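Local coordinates for protein beta-L-arabinobiosidase (Bacteroides thetaiotaomicron, PDB 5MQR) that is probably a beta-L-arabinobiosidase that takes part in plant pectin breakdown, and less certainly acts as an exo-alpha-sialidase, at residues Pro101-Phe106 with Ile146-Gln151; Pro124-Pro129 with Thr215-Phe220; Gly167-Ala172 with Gly186-Glu191. One frame throughout, in Å; residues are numbered along the deposited sequence.

Interaction 1. Residues Pro101-Phe106 with Ile146-Gln151. With EDO (1,2-ethanediol), chain H.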
# COMPACT_ATOMS: atom_id res chain seq x y z
N PRO A 101 -28.37 7.80 -40.26
CA PRO A 101 -28.60 6.36 -40.45
C PRO A 101 -27.76 5.77 -41.59
O PRO A 101 -27.24 6.54 -42.39
CB PRO A 101 -30.09 6.28 -40.77
CG PRO A 101 -30.44 7.62 -41.34
CD PRO A 101 -29.50 8.62 -40.74
N PRO A 102 -27.60 4.45 -41.67
CA PRO A 102 -28.20 3.49 -40.73
C PRO A 102 -27.46 3.39 -39.40
O PRO A 102 -26.45 4.05 -39.17
CB PRO A 102 -28.16 2.16 -41.52
CG PRO A 102 -27.07 2.32 -42.52
CD PRO A 102 -27.03 3.79 -42.86
N SER A 103 -28.02 2.58 -38.51
CA SER A 103 -27.59 2.54 -37.13
C SER A 103 -27.97 1.18 -36.57
O SER A 103 -29.08 0.69 -36.84
CB SER A 103 -28.29 3.66 -36.34
OG SER A 103 -27.78 3.80 -35.03
N GLN A 104 -27.07 0.59 -35.79
CA GLN A 104 -27.30 -0.73 -35.23
C GLN A 104 -26.47 -0.92 -33.99
O GLN A 104 -25.63 -0.08 -33.69
CB GLN A 104 -26.95 -1.81 -36.24
CG GLN A 104 -25.49 -1.84 -36.61
CD GLN A 104 -25.22 -2.57 -37.91
OE1 GLN A 104 -26.12 -2.85 -38.69
NE2 GLN A 104 -23.95 -2.89 -38.14
N THR A 105 -26.70 -2.04 -33.30
CA THR A 105 -25.99 -2.39 -32.08
C THR A 105 -25.24 -3.71 -32.26
O THR A 105 -25.79 -4.68 -32.76
CB THR A 105 -26.99 -2.48 -30.92
OG1 THR A 105 -27.63 -1.21 -30.76
CG2 THR A 105 -26.31 -2.93 -29.57
N PHE A 106 -23.97 -3.70 -31.86
CA PHE A 106 -23.04 -4.84 -31.98
C PHE A 106 -22.83 -5.51 -30.63
O PHE A 106 -22.95 -4.85 -29.58
CB PHE A 106 -21.68 -4.38 -32.46
CG PHE A 106 -21.58 -4.09 -33.93
CD1 PHE A 106 -21.64 -5.13 -34.86
CD2 PHE A 106 -21.32 -2.81 -34.39
CE1 PHE A 106 -21.49 -4.88 -36.23
CE2 PHE A 106 -21.15 -2.55 -35.74
CZ PHE A 106 -21.24 -3.59 -36.67
N ILE A 146 -34.15 4.83 -42.05
CA ILE A 146 -33.70 3.89 -41.05
C ILE A 146 -33.60 4.62 -39.70
O ILE A 146 -33.17 5.78 -39.64
CB ILE A 146 -32.33 3.30 -41.46
CG1 ILE A 146 -32.44 2.49 -42.78
CG2 ILE A 146 -31.69 2.49 -40.33
CD1 ILE A 146 -33.41 1.32 -42.76
N ALA A 147 -33.99 3.95 -38.63
CA ALA A 147 -33.96 4.53 -37.28
C ALA A 147 -32.54 4.70 -36.77
O ALA A 147 -31.60 4.12 -37.31
CB ALA A 147 -34.75 3.67 -36.31
N ILE A 148 -32.42 5.49 -35.71
CA ILE A 148 -31.18 5.67 -34.98
C ILE A 148 -31.32 4.92 -33.66
O ILE A 148 -32.33 5.03 -32.98
CB ILE A 148 -30.89 7.16 -34.69
CG1 ILE A 148 -30.81 7.97 -36.00
CG2 ILE A 148 -29.61 7.34 -33.87
CD1 ILE A 148 -29.72 7.55 -36.97
N MSE A 149 -30.27 4.17 -33.31
CA MSE A 149 -30.22 3.43 -32.05
C MSE A 149 -29.53 4.30 -31.04
O MSE A 149 -28.64 5.08 -31.37
CB MSE A 149 -29.52 2.05 -32.16
CG MSE A 149 -30.31 1.16 -33.12
SE MSE A 149 -30.08 -0.76 -32.75
CE MSE A 149 -31.26 -0.86 -31.16
N HIS A 150 -29.99 4.17 -29.80
CA HIS A 150 -29.45 4.88 -28.67
C HIS A 150 -29.93 4.22 -27.38
O HIS A 150 -31.14 4.11 -27.18
CB HIS A 150 -29.90 6.34 -28.67
CG HIS A 150 -29.19 7.17 -27.65
ND1 HIS A 150 -29.68 7.37 -26.38
CD2 HIS A 150 -27.98 7.77 -27.69
CE1 HIS A 150 -28.82 8.10 -25.69
NE2 HIS A 150 -27.78 8.37 -26.47
N GLN A 151 -28.98 3.77 -26.57
CA GLN A 151 -29.22 3.07 -25.29
C GLN A 151 -28.30 3.63 -24.26
O GLN A 151 -27.12 3.80 -24.56
CB GLN A 151 -28.69 1.62 -25.33
CG GLN A 151 -29.38 0.67 -26.19
CD GLN A 151 -28.91 0.68 -27.61
OE1 GLN A 151 -29.64 1.10 -28.47
NE2 GLN A 151 -27.71 0.19 -27.87
C1 EDO H . -26.61 11.63 -26.37
O1 EDO H . -25.66 10.56 -26.62
C2 EDO H . -25.96 12.85 -25.70
O2 EDO H . -26.83 13.54 -24.81
O HOH W 1 -31.85 1.43 -37.12

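Interaction 2. Residues Pro124-Pro129 with Thr215-Phe220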
# COMPACT_ATOMS: atom_id res chain seq x y z
N PRO A 124 -30.42 -5.06 -35.38
CA PRO A 124 -30.10 -4.57 -36.71
C PRO A 124 -30.83 -3.25 -37.05
O PRO A 124 -31.70 -2.82 -36.29
CB PRO A 124 -30.61 -5.71 -37.62
CG PRO A 124 -31.79 -6.25 -36.92
CD PRO A 124 -31.55 -6.03 -35.44
N PRO A 125 -30.48 -2.64 -38.20
CA PRO A 125 -31.21 -1.46 -38.70
C PRO A 125 -32.72 -1.69 -38.75
O PRO A 125 -33.17 -2.78 -39.13
CB PRO A 125 -30.65 -1.29 -40.12
CG PRO A 125 -29.29 -1.89 -40.06
CD PRO A 125 -29.39 -3.04 -39.11
N TYR A 126 -33.48 -0.67 -38.36
CA TYR A 126 -34.93 -0.75 -38.23
C TYR A 126 -35.58 0.34 -39.07
O TYR A 126 -35.13 1.47 -39.06
CB TYR A 126 -35.32 -0.58 -36.76
CG TYR A 126 -36.78 -0.81 -36.44
CD1 TYR A 126 -37.74 0.20 -36.68
CD2 TYR A 126 -37.21 -2.02 -35.85
CE1 TYR A 126 -39.09 -0.01 -36.39
CE2 TYR A 126 -38.56 -2.22 -35.55
CZ TYR A 126 -39.49 -1.22 -35.83
OH TYR A 126 -40.81 -1.40 -35.52
N LYS A 127 -36.64 -0.01 -39.79
CA LYS A 127 -37.37 0.94 -40.63
C LYS A 127 -38.28 1.83 -39.83
O LYS A 127 -39.20 1.34 -39.20
CB LYS A 127 -38.20 0.21 -41.68
CG LYS A 127 -37.37 -0.18 -42.89
CD LYS A 127 -37.92 -1.38 -43.69
CE LYS A 127 -36.76 -2.33 -44.05
NZ LYS A 127 -36.97 -3.04 -45.34
N VAL A 128 -38.04 3.13 -39.89
CA VAL A 128 -39.00 4.12 -39.40
C VAL A 128 -40.19 4.03 -40.35
O VAL A 128 -39.97 4.01 -41.57
CB VAL A 128 -38.44 5.55 -39.43
CG1 VAL A 128 -39.47 6.55 -38.93
CG2 VAL A 128 -37.16 5.64 -38.61
N PRO A 129 -41.44 3.93 -39.84
CA PRO A 129 -42.53 3.80 -40.82
C PRO A 129 -42.66 5.04 -41.73
O PRO A 129 -42.55 6.18 -41.25
CB PRO A 129 -43.80 3.59 -39.96
CG PRO A 129 -43.36 3.47 -38.56
CD PRO A 129 -41.94 3.93 -38.45
N THR A 215 -45.40 -2.07 -35.48
CA THR A 215 -44.00 -2.36 -35.25
C THR A 215 -43.63 -3.73 -35.83
O THR A 215 -44.50 -4.57 -36.07
CB THR A 215 -43.65 -2.31 -33.76
OG1 THR A 215 -44.57 -3.10 -33.01
CG2 THR A 215 -43.69 -0.88 -33.25
N ASP A 216 -42.33 -3.93 -36.05
CA ASP A 216 -41.81 -5.04 -36.85
C ASP A 216 -41.22 -6.20 -36.05
O ASP A 216 -40.64 -7.10 -36.63
CB ASP A 216 -40.77 -4.50 -37.83
CG ASP A 216 -41.35 -3.48 -38.80
OD1 ASP A 216 -42.52 -3.63 -39.19
OD2 ASP A 216 -40.63 -2.54 -39.19
N TYR A 217 -41.36 -6.17 -34.73
CA TYR A 217 -41.03 -7.32 -33.88
C TYR A 217 -42.17 -7.48 -32.88
O TYR A 217 -42.77 -6.49 -32.49
CB TYR A 217 -39.72 -7.09 -33.11
CG TYR A 217 -38.50 -6.96 -33.98
CD1 TYR A 217 -38.09 -8.00 -34.82
CD2 TYR A 217 -37.74 -5.79 -33.96
CE1 TYR A 217 -36.95 -7.87 -35.63
CE2 TYR A 217 -36.60 -5.65 -34.75
CZ TYR A 217 -36.21 -6.68 -35.59
OH TYR A 217 -35.06 -6.52 -36.37
N PRO A 218 -42.47 -8.71 -32.46
CA PRO A 218 -43.60 -8.84 -31.53
C PRO A 218 -43.31 -8.33 -30.13
O PRO A 218 -42.15 -8.11 -29.74
CB PRO A 218 -43.93 -10.34 -31.55
CG PRO A 218 -42.72 -11.02 -32.11
CD PRO A 218 -41.98 -10.02 -32.94
N TYR A 219 -44.38 -8.09 -29.39
CA TYR A 219 -44.30 -7.70 -27.99
C TYR A 219 -43.79 -8.87 -27.15
O TYR A 219 -44.11 -10.03 -27.42
CB TYR A 219 -45.67 -7.24 -27.53
CG TYR A 219 -45.74 -6.64 -26.15
CD1 TYR A 219 -44.96 -5.55 -25.81
CD2 TYR A 219 -46.64 -7.13 -25.22
CE1 TYR A 219 -45.05 -4.99 -24.55
CE2 TYR A 219 -46.74 -6.58 -23.97
CZ TYR A 219 -45.95 -5.51 -23.64
OH TYR A 219 -46.07 -4.99 -22.37
N PHE A 220 -42.99 -8.57 -26.14
CA PHE A 220 -42.29 -9.62 -25.40
C PHE A 220 -43.22 -10.66 -24.76
O PHE A 220 -42.84 -11.80 -24.62
CB PHE A 220 -41.32 -9.03 -24.36
CG PHE A 220 -41.99 -8.57 -23.08
CD1 PHE A 220 -42.51 -7.29 -22.97
CD2 PHE A 220 -42.05 -9.42 -21.97
CE1 PHE A 220 -43.11 -6.87 -21.79
CE2 PHE A 220 -42.63 -9.00 -20.78
CZ PHE A 220 -43.17 -7.72 -20.69
O HOH W 2 -35.06 -4.12 -37.50
O HOH W 3 -41.30 -0.00 -39.34
O HOH W 4 -37.83 -2.72 -39.36

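Interaction 3. Residues Gly167-Ala172 with Gly186-Glu191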
# COMPACT_ATOMS: atom_id res chain seq x y z
N GLY A 167 -31.84 -2.69 -26.40
CA GLY A 167 -31.52 -1.45 -27.05
C GLY A 167 -32.78 -0.74 -27.46
O GLY A 167 -33.88 -1.26 -27.30
N ASN A 168 -32.61 0.46 -27.99
CA ASN A 168 -33.74 1.33 -28.28
C ASN A 168 -33.60 1.99 -29.65
O ASN A 168 -32.50 2.35 -30.06
CB ASN A 168 -33.83 2.36 -27.17
CG ASN A 168 -34.87 3.41 -27.43
OD1 ASN A 168 -36.03 3.25 -27.07
ND2 ASN A 168 -34.46 4.52 -28.06
N TYR A 169 -34.72 2.17 -30.34
CA TYR A 169 -34.78 2.84 -31.64
C TYR A 169 -35.48 4.21 -31.54
O TYR A 169 -36.63 4.28 -31.13
CB TYR A 169 -35.54 1.98 -32.62
CG TYR A 169 -34.89 0.66 -32.95
CD1 TYR A 169 -33.81 0.61 -33.81
CD2 TYR A 169 -35.38 -0.54 -32.44
CE1 TYR A 169 -33.22 -0.60 -34.16
CE2 TYR A 169 -34.79 -1.76 -32.77
CZ TYR A 169 -33.71 -1.77 -33.64
OH TYR A 169 -33.13 -2.95 -33.99
N GLY A 170 -34.76 5.27 -31.91
CA GLY A 170 -35.29 6.64 -32.05
C GLY A 170 -35.31 7.07 -33.51
O GLY A 170 -34.92 6.30 -34.38
N VAL A 171 -35.77 8.29 -33.78
CA VAL A 171 -35.89 8.79 -35.16
C VAL A 171 -35.15 10.11 -35.32
O VAL A 171 -35.42 11.06 -34.60
CB VAL A 171 -37.35 9.01 -35.59
CG1 VAL A 171 -37.43 9.48 -37.05
CG2 VAL A 171 -38.17 7.73 -35.40
N ALA A 172 -34.21 10.16 -36.27
CA ALA A 172 -33.59 11.40 -36.72
C ALA A 172 -34.04 11.64 -38.15
O ALA A 172 -33.74 10.85 -39.05
CB ALA A 172 -32.08 11.31 -36.65
N GLY A 186 -39.28 2.66 -29.88
CA GLY A 186 -39.37 1.82 -28.69
C GLY A 186 -38.12 1.04 -28.36
O GLY A 186 -37.11 1.10 -29.07
N ARG A 187 -38.22 0.27 -27.29
CA ARG A 187 -37.10 -0.47 -26.78
C ARG A 187 -37.29 -1.96 -27.03
O ARG A 187 -38.38 -2.49 -26.85
CB ARG A 187 -36.95 -0.20 -25.30
CG ARG A 187 -35.53 -0.47 -24.83
CD ARG A 187 -35.37 -0.08 -23.40
NE ARG A 187 -35.54 1.35 -23.23
CZ ARG A 187 -34.56 2.26 -23.23
NH1 ARG A 187 -33.27 1.92 -23.40
NH2 ARG A 187 -34.88 3.54 -23.04
N VAL A 188 -36.20 -2.61 -27.43
CA VAL A 188 -36.21 -4.02 -27.78
C VAL A 188 -35.27 -4.79 -26.87
O VAL A 188 -34.36 -4.22 -26.29
CB VAL A 188 -35.82 -4.30 -29.25
CG1 VAL A 188 -36.84 -3.70 -30.19
CG2 VAL A 188 -34.41 -3.79 -29.58
N VAL A 189 -35.53 -6.08 -26.79
CA VAL A 189 -34.76 -7.02 -25.99
C VAL A 189 -34.61 -8.31 -26.77
O VAL A 189 -35.44 -8.65 -27.62
CB VAL A 189 -35.47 -7.41 -24.67
CG1 VAL A 189 -35.44 -6.26 -23.67
CG2 VAL A 189 -36.90 -7.88 -24.90
N ARG A 190 -33.56 -9.06 -26.44
CA ARG A 190 -33.45 -10.46 -26.82
C ARG A 190 -32.55 -11.21 -25.85
O ARG A 190 -31.67 -10.63 -25.23
CB ARG A 190 -32.93 -10.60 -28.26
CG ARG A 190 -31.44 -10.40 -28.44
CD ARG A 190 -31.10 -10.18 -29.92
NE ARG A 190 -31.64 -11.24 -30.76
CZ ARG A 190 -31.46 -11.34 -32.07
NH1 ARG A 190 -30.74 -10.45 -32.74
NH2 ARG A 190 -32.01 -12.35 -32.71
N GLU A 191 -32.79 -12.51 -25.72
CA GLU A 191 -32.02 -13.33 -24.82
C GLU A 191 -30.70 -13.70 -25.49
O GLU A 191 -30.67 -13.98 -26.68
CB GLU A 191 -32.78 -14.59 -24.45
CG GLU A 191 -32.00 -15.43 -23.43
CD GLU A 191 -32.85 -16.44 -22.69
OE1 GLU A 191 -34.06 -16.54 -22.99
OE2 GLU A 191 -32.30 -17.12 -21.81

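Interaction 1. Residues Pro101-Phe106 with Ile146-Gln151
A seam between two blades of the N-terminal beta-propeller is closed here, where Ser103, just before strand 104-110, and Thr105 on it meet Met149 and Gln151 of the next. Ser103 OG accepts a nearly straight bond from Met149 N (3.0 Å, 172° at the hydrogen). With chi1 at -172° the hydroxyl points away from the Ser103 backbone N and across to segment 146-151, and it is also hydrogen-bonded to Asp94 OD1, so two groups fix its rotation. Two residues further along each segment, Gln151 NE2 donates to Thr105 OG1 at 3.2 Å. That bond is less well aligned, the hydroxyl lying 30° out of the amide plane, but Gln151 OE1 is bonded to Asn168 N and the amide is held at both ends. The selenium of Met149, modelled as selenomethionine, also lies 3.2 Å from Thr105 OG1, the two side chains crossing at about a right angle. Water 1 donates to both Ser103 O and Ala147 O, linking the backbones. Beyond it the seam turns apolar: Pro101 CB packs on Ile146 CB at 3.8 Å, and the cis peptide before Pro102 is followed by Pro102 CB against Ile146 CG2 at 3.7 Å. Strand 86-94 adjoins this seam through Gln90 and Asp94, strand 120-123 contributes Phe123 beside Met149, and strand 163-170 brings Tyr169 against Ala147 and Met149.

Interaction 2. Residues Pro124-Pro129 with Thr215-Phe220
Asp216 OD2 receives hydrogen bonds from two waters, and it also lies over one face of the Tyr126 ring. The two segments are connecting loops of the N-terminal beta-propeller: 124-129 follows the outermost strand of one blade, 120-123, and 215-220 follows the outermost strand of the other, 202-206. Water 3 donates to Asp216 OD2 at 2.6 Å and in turn donates to Lys127 O. Water 4 donates to the same Asp216 OD2 at 2.8 Å while accepting from Lys127 N, so one carboxylate oxygen reaches both polar groups of the Lys127 backbone without touching either directly. Water 4 is on the same face of the Tyr126 ring as Asp216 OD2, 3.6 Å above the plane and offset toward the rim. The carboxylate plane is inclined 30° to the ring.

A direct bond runs between the loops as well. Tyr126 swings its ring anti to the backbone N (chi1 -173°), which extends the phenol toward 215-220, where Tyr126 OH accepts from Asp216 N at 3.0 Å, with 151° at the hydrogen. The same oxygen rests against the CA and CB of Thr215, whose own hydroxyl is bonded to Asn211 O. Tyr217 runs past Tyr126 in the opposite direction and brings its CE2 to 3.8 Å from Tyr126 CD2, at the edge of the Tyr126 ring and near its plane. Ile201 and Phe203 back Tyr217 from its own blade. At the far end of that phenol, Tyr217 OH lies 3.3 Å from Pro124 CG. Tyr217 OH is also 2.7 Å from water 2. That water donates to Pro125 O at 2.8 Å.

Interaction 3. Residues Gly167-Ala172 with Gly186-Glu191
Val188 N donates to Gly167 O at 2.7 Å, the shortest of the backbone bonds across this pair, and it is nearly straight at 169° at the hydrogen. Gly167 N returns a bond to Val188 O at 3.0 Å. Two residues along, Tyr169 N donates to Gly186 O at 2.9 Å, whereas the bond from Gly186 N to Tyr169 O is weak at 3.3 Å. Between these hydrogen-bonded pairs, Asn168 and Arg187 form a non-hydrogen-bonded pair with their CA atoms 4.1 Å apart. The pattern is that of antiparallel neighbours, strands 163-170 and 186-192, the second and third of a four-stranded propeller blade; their short segments run 149° apart.

Tyr169 and Val188 share one sheet face. Their side chains cross at about a right angle, with Tyr169 CE2 at 3.8 Å from Val188 CG2 and Val188 CG1 at the edge of the ring, in its plane. On the opposite face a bend at chi3 of Arg187 brings one face of the guanidinium over Asn168 CB, 3.8 Å from Arg187 NH1. That group is positioned from the next shell: Arg187 NH2 forms a salt bridge with Glu248, and Trp245 adds a cation-pi contact. Around Tyr169, Phe123 packs against the side chain, the Tyr126 ring meets its ring with the planes about 35° apart, and Tyr169 OH is hydrogen-bonded to Pro124 O.

In the fold
All three contacts fall in the N-terminal propeller, with centres 12 Å apart for interactions 1 and 2 and 8 Å for the other two pairs. Interactions 1 and 2 join the same two blades, through 101-106 and 124-129 on one side, while interaction 3 lies within the second blade. Strand 148-157 connects interaction 1 to interaction 3, with Ile148 O 2.7 Å from Gly170 N, a probable hydrogen bond. Ala147 N is 2.8 Å from Tyr126 O, tying interaction 1 to interaction 2. Pro124 O, 2.7 Å from Tyr169 OH and probably hydrogen-bonded, joins interactions 2 and 3. The Gln151 side chain is about 8 Å, and that of Arg187 about 10 Å, from a bound calcium ion.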